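Side-chain contacts in calcium homeostasis modulator protein 5 (Homo sapiens, PDB 7D60), which assembles into undecameric cone-shaped channels that may form large pores, with gating and ion conductance likely regulated by membrane lipids: residues Val28-Glu31 / Arg32-Val36; Val112-Leu115 / Ser116-Leu120. One frame throughout, in Å; residues are numbered along the deposited sequence.

Contact 1 (Val28-Glu31 / Arg32-Val36); sequences VGSE and RLFSV. With PA8 (1,2-dioctanoyl-sn-glycero-3-phosphate), chain P.
Arg-32 sits between the carboxylate of Glu-31 and the bound phosphatidic acid, and this is the close-packed side of the contact. Its CG lies 3.3 Å from Val-28 O, the same carbonyl that accepts the Arg-32 backbone N-H. The chain bends at both chi2 (-61°) and chi3 (-55°), which presents the guanidinium face to the glycerol of the lipid: the ester oxygen O7 lies over that face, 2.9 Å from Arg-32 NE. Glu-31 OE1 comes instead to the guanidinium edge, near its plane, with the carboxylate turned 34° from it. At 4.1 Å from Arg-32 NH1, OE1 stays beyond salt-bridge range, so any attraction between the two opposite charges is probably longer-range. OE2 of the same carboxylate makes a weak hydrogen bond to Asn-121, another residue of this lipid site. All of this belongs to the extracellular end of transmembrane helix S1, where the backbone bonding weakens into a wider pi-type turn at 34-36. Glu-31 O still takes a sound bond from Ser-35 N (3.1 Å), whereas Phe-34 N makes two weak ones, to Ser-30 O and Glu-31 O. Side chains pack more loosely round exposed Gly-29 and the partly exposed Ser-30, whose OG comes no nearer to the Phe-34 ring than 4.1 Å, at CE2. The edge of that ring is met instead by a backbone oxygen, Ser-30 O.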
loop_
_atom_site.group_PDB
_atom_site.type_symbol
_atom_site.label_atom_id
_atom_site.label_comp_id
_atom_site.label_asym_id
_atom_site.label_seq_id
_atom_site.Cartn_x
_atom_site.Cartn_y
_atom_site.Cartn_z
ATOM N N VAL A 28 9.953 -35.155 -6.724
ATOM C CA VAL A 28 8.533 -35.225 -7.059
ATOM C C VAL A 28 8.181 -34.168 -8.098
ATOM O O VAL A 28 7.511 -34.454 -9.096
ATOM C CB VAL A 28 7.683 -35.085 -5.784
ATOM C CG1 VAL A 28 6.238 -34.767 -6.113
ATOM C CG2 VAL A 28 7.769 -36.353 -4.957
ATOM N N GLY A 29 8.661 -32.940 -7.900
ATOM C CA GLY A 29 8.365 -31.861 -8.826
ATOM C C GLY A 29 9.052 -31.983 -10.170
ATOM O O GLY A 29 8.625 -31.337 -11.130
ATOM N N SER A 30 10.105 -32.788 -10.260
ATOM C CA SER A 30 10.781 -33.014 -11.530
ATOM C C SER A 30 10.170 -34.161 -12.315
ATOM O O SER A 30 10.282 -34.189 -13.544
ATOM C CB SER A 30 12.265 -33.296 -11.297
ATOM O OG SER A 30 12.920 -33.620 -12.507
ATOM N N GLU A 31 9.532 -35.109 -11.633
ATOM C CA GLU A 31 8.851 -36.192 -12.327
ATOM C C GLU A 31 7.528 -35.735 -12.919
ATOM O O GLU A 31 7.118 -36.240 -13.969
ATOM C CB GLU A 31 8.628 -37.364 -11.375
ATOM C CG GLU A 31 8.374 -38.682 -12.068
ATOM C CD GLU A 31 6.899 -38.947 -12.288
ATOM O OE1 GLU A 31 6.070 -38.321 -11.596
ATOM O OE2 GLU A 31 6.565 -39.773 -13.162
ATOM N N ARG A 32 6.849 -34.788 -12.271
ATOM C CA ARG A 32 5.611 -34.256 -12.823
ATOM C C ARG A 32 5.855 -33.336 -14.004
ATOM O O ARG A 32 4.929 -33.083 -14.776
ATOM C CB ARG A 32 4.829 -33.511 -11.747
ATOM C CG ARG A 32 4.519 -34.355 -10.540
ATOM C CD ARG A 32 3.676 -35.539 -10.930
ATOM N NE ARG A 32 2.464 -35.121 -11.623
ATOM C CZ ARG A 32 1.979 -35.716 -12.705
ATOM N NH1 ARG A 32 2.601 -36.764 -13.223
ATOM N NH2 ARG A 32 0.868 -35.265 -13.268
ATOM N N LEU A 33 7.070 -32.819 -14.155
ATOM C CA LEU A 33 7.390 -32.004 -15.315
ATOM C C LEU A 33 7.744 -32.865 -16.519
ATOM O O LEU A 33 7.546 -32.440 -17.659
ATOM C CB LEU A 33 8.530 -31.045 -14.965
ATOM C CG LEU A 33 8.926 -29.923 -15.924
ATOM C CD1 LEU A 33 9.204 -28.659 -15.143
ATOM C CD2 LEU A 33 10.156 -30.311 -16.723
ATOM N N PHE A 34 8.252 -34.074 -16.291
ATOM C CA PHE A 34 8.598 -34.955 -17.398
ATOM C C PHE A 34 7.394 -35.717 -17.920
ATOM O O PHE A 34 7.293 -35.950 -19.127
ATOM C CB PHE A 34 9.680 -35.944 -16.971
ATOM C CG PHE A 34 11.069 -35.477 -17.256
ATOM C CD1 PHE A 34 11.571 -35.504 -18.544
ATOM C CD2 PHE A 34 11.877 -35.008 -16.236
ATOM C CE1 PHE A 34 12.853 -35.069 -18.810
ATOM C CE2 PHE A 34 13.159 -34.573 -16.494
ATOM C CZ PHE A 34 13.647 -34.605 -17.782
ATOM N N SER A 35 6.478 -36.109 -17.041
ATOM C CA SER A 35 5.333 -36.910 -17.439
ATOM C C SER A 35 4.207 -36.087 -18.041
ATOM O O SER A 35 3.382 -36.635 -18.780
ATOM C CB SER A 35 4.797 -37.689 -16.239
ATOM O OG SER A 35 3.928 -36.882 -15.472
ATOM N N VAL A 36 4.148 -34.794 -17.747
ATOM C CA VAL A 36 3.098 -33.937 -18.277
ATOM C C VAL A 36 3.531 -33.271 -19.575
ATOM O O VAL A 36 2.793 -33.263 -20.564
ATOM C CB VAL A 36 2.691 -32.901 -17.205
ATOM C CG1 VAL A 36 2.005 -31.691 -17.816
ATOM C CG2 VAL A 36 1.797 -33.551 -16.164
HETATM O O1 PA8 P . -3.700 -38.693 -11.112
HETATM O O2 PA8 P . -1.861 -40.342 -11.172
HETATM P P1 PA8 P . -2.245 -38.907 -11.445
HETATM O O3 PA8 P . -2.023 -38.595 -12.904
HETATM O O4 PA8 P . -1.318 -37.911 -10.516
HETATM C C1 PA8 P . -0.204 -38.463 -9.876
HETATM C C2 PA8 P . 0.378 -37.452 -8.888
HETATM C C3 PA8 P . 1.566 -38.103 -8.179
HETATM O O5 PA8 P . 1.539 -37.816 -6.805
HETATM C C4 PA8 P . 2.668 -38.272 -6.107
HETATM O O6 PA8 P . 3.504 -38.899 -6.666
HETATM C C5 PA8 P . 2.844 -37.977 -4.621
HETATM C C6 PA8 P . 3.838 -38.947 -3.983
HETATM C C7 PA8 P . 4.539 -38.367 -2.759
HETATM O O7 PA8 P . 0.813 -36.315 -9.581
HETATM C C12 PA8 P . 0.047 -35.148 -9.427
HETATM O O8 PA8 P . -1.032 -35.074 -9.910
HETATM C C13 PA8 P . 0.614 -33.952 -8.666
HETATM C C14 PA8 P . 0.453 -34.077 -7.154
HETATM C C15 PA8 P . 1.797 -34.174 -6.436
HETATM C C16 PA8 P . 1.666 -33.902 -4.939
HETATM C C17 PA8 P . 1.745 -32.417 -4.596
HETATM C C18 PA8 P . 2.997 -32.079 -3.791
#

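Contact 2 (Val112-Leu115 / Ser116-Leu120); sequences VMWL and SVALL
Val-112 O receives both the hydroxyl and the backbone N-H of Ser-116 one helical turn on, the intrahelical i to i-4 serine bond familiar from membrane helices, here in transmembrane helix S3. Ser-116 OG stands 3.1 Å from Val-112 O and Ser-116 N 3.2 Å from it, and the two donors approach from opposite faces of the carbonyl plane, each tilted out of it. The first torsion (-63°) sets OG beside its own backbone N, within reach of the preceding turn. The hydroxyl of this buried serine is thus satisfied within the helix, while its side chain packs against Leu-186 and Ile-187 of helix 168-203.

Leu-119 folds its side chain beside Leu-115 O in van der Waals contact. Its CB lies 3.4 Å from Leu-115 O, and CG follows at a similar separation because it is anti to the carbonyl carbon of Leu-119 (chi1 -82°). Beyond the branch, CD1 remains alongside this oxygen, while CD2 diverges from it. Leu-119 N adds a weak bond to the same acceptor.

On another side of the helix, Trp-114 O accepts Ala-118 N at 3.0 Å, a straighter bond with an N-H...O angle of 153°. The buried indole packs on Pro-58 and Ala-59 of helix 47-68, and its NE1 donates to Leu-55 O. Val-117 CG2 rests 3.3 Å from Met-113 O, on the side facing S1. The methyl of Ala-118 lies over one face of the Trp-114 ring, with Ala-118 CB 4.4 Å from Trp-114 CE2.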
loop_
_atom_site.group_PDB
_atom_site.type_symbol
_atom_site.label_atom_id
_atom_site.label_comp_id
_atom_site.label_asym_id
_atom_site.label_seq_id
_atom_site.Cartn_x
_atom_site.Cartn_y
_atom_site.Cartn_z
ATOM N N VAL A 112 17.068 -44.141 -6.046
ATOM C CA VAL A 112 15.941 -44.914 -5.533
ATOM C C VAL A 112 14.732 -44.015 -5.301
ATOM O O VAL A 112 13.590 -44.424 -5.532
ATOM C CB VAL A 112 16.380 -45.677 -4.267
ATOM C CG1 VAL A 112 15.217 -46.332 -3.559
ATOM C CG2 VAL A 112 17.386 -46.734 -4.636
ATOM N N MET A 113 14.955 -42.761 -4.911
ATOM C CA MET A 113 13.848 -41.826 -4.775
ATOM C C MET A 113 13.268 -41.403 -6.118
ATOM O O MET A 113 12.135 -40.924 -6.160
ATOM C CB MET A 113 14.289 -40.590 -3.998
ATOM C CG MET A 113 14.533 -40.846 -2.522
ATOM S SD MET A 113 14.434 -39.375 -1.486
ATOM C CE MET A 113 15.047 -38.129 -2.606
ATOM N N TRP A 114 14.015 -41.557 -7.212
ATOM C CA TRP A 114 13.445 -41.300 -8.528
ATOM C C TRP A 114 12.570 -42.459 -8.976
ATOM O O TRP A 114 11.474 -42.246 -9.498
ATOM C CB TRP A 114 14.550 -41.043 -9.551
ATOM C CG TRP A 114 14.081 -41.157 -10.968
ATOM C CD1 TRP A 114 14.240 -42.219 -11.805
ATOM C CD2 TRP A 114 13.362 -40.173 -11.707
ATOM N NE1 TRP A 114 13.662 -41.960 -13.012
ATOM C CE2 TRP A 114 13.116 -40.707 -12.979
ATOM C CE3 TRP A 114 12.902 -38.889 -11.415
ATOM C CZ2 TRP A 114 12.436 -40.004 -13.959
ATOM C CZ3 TRP A 114 12.228 -38.194 -12.385
ATOM C CH2 TRP A 114 12.001 -38.751 -13.644
ATOM N N LEU A 115 13.042 -43.689 -8.782
ATOM C CA LEU A 115 12.330 -44.874 -9.233
ATOM C C LEU A 115 11.030 -45.108 -8.483
ATOM O O LEU A 115 10.154 -45.805 -8.994
ATOM C CB LEU A 115 13.221 -46.097 -9.080
ATOM C CG LEU A 115 14.064 -46.486 -10.279
ATOM C CD1 LEU A 115 15.150 -47.435 -9.848
ATOM C CD2 LEU A 115 13.182 -47.132 -11.317
ATOM N N SER A 116 10.886 -44.553 -7.287
ATOM C CA SER A 116 9.677 -44.725 -6.501
ATOM C C SER A 116 8.598 -43.725 -6.874
ATOM O O SER A 116 7.425 -44.089 -6.945
ATOM C CB SER A 116 10.007 -44.599 -5.020
ATOM O OG SER A 116 10.883 -45.629 -4.617
ATOM N N VAL A 117 8.968 -42.468 -7.104
ATOM C CA VAL A 117 7.998 -41.471 -7.531
ATOM C C VAL A 117 7.566 -41.727 -8.970
ATOM O O VAL A 117 6.415 -41.470 -9.336
ATOM C CB VAL A 117 8.595 -40.064 -7.333
ATOM C CG1 VAL A 117 7.623 -38.969 -7.727
ATOM C CG2 VAL A 117 8.993 -39.879 -5.891
ATOM N N ALA A 118 8.455 -42.277 -9.796
ATOM C CA ALA A 118 8.089 -42.593 -11.170
ATOM C C ALA A 118 7.179 -43.810 -11.250
ATOM O O ALA A 118 6.394 -43.927 -12.194
ATOM C CB ALA A 118 9.342 -42.814 -12.009
ATOM N N LEU A 119 7.266 -44.722 -10.287
ATOM C CA LEU A 119 6.386 -45.880 -10.263
ATOM C C LEU A 119 5.072 -45.617 -9.539
ATOM O O LEU A 119 4.102 -46.338 -9.778
ATOM C CB LEU A 119 7.088 -47.068 -9.611
ATOM C CG LEU A 119 8.034 -47.889 -10.478
ATOM C CD1 LEU A 119 8.773 -48.881 -9.624
ATOM C CD2 LEU A 119 7.296 -48.601 -11.574
ATOM N N LEU A 120 5.014 -44.615 -8.666
ATOM C CA LEU A 120 3.758 -44.232 -8.037
ATOM C C LEU A 120 2.907 -43.344 -8.929
ATOM O O LEU A 120 1.735 -43.122 -8.619
ATOM C CB LEU A 120 4.016 -43.509 -6.715
ATOM C CG LEU A 120 4.437 -44.323 -5.492
ATOM C CD1 LEU A 120 4.419 -43.445 -4.264
ATOM C CD2 LEU A 120 3.553 -45.524 -5.298
#

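In the fold
From the N terminus, contact 1 comes first, in S1 (helix 15-38), and covers about two and a half turns, its contacts joining residues about one turn apart. The chain then passes through S2 (helix 47-68) and a segment inferred to be cytoplasmic before S3, where contact 2 (112-115 with 116-120) is equally local. The two are in series: neither encloses or crosses the other, and neither closes a long loop. They nonetheless meet in space, with centres about 11 Å apart, where S1 packs on S3: Val-28 CG2 lies 3.8 Å from Val-117 CG1. Glu-31 also meets Trp-114. Contact 2 further joins S3 to S2 and to S4 (helix 168-203). Both border bound lipid, contact 1 through Arg-32 and Leu-33, contact 2 through Val-117.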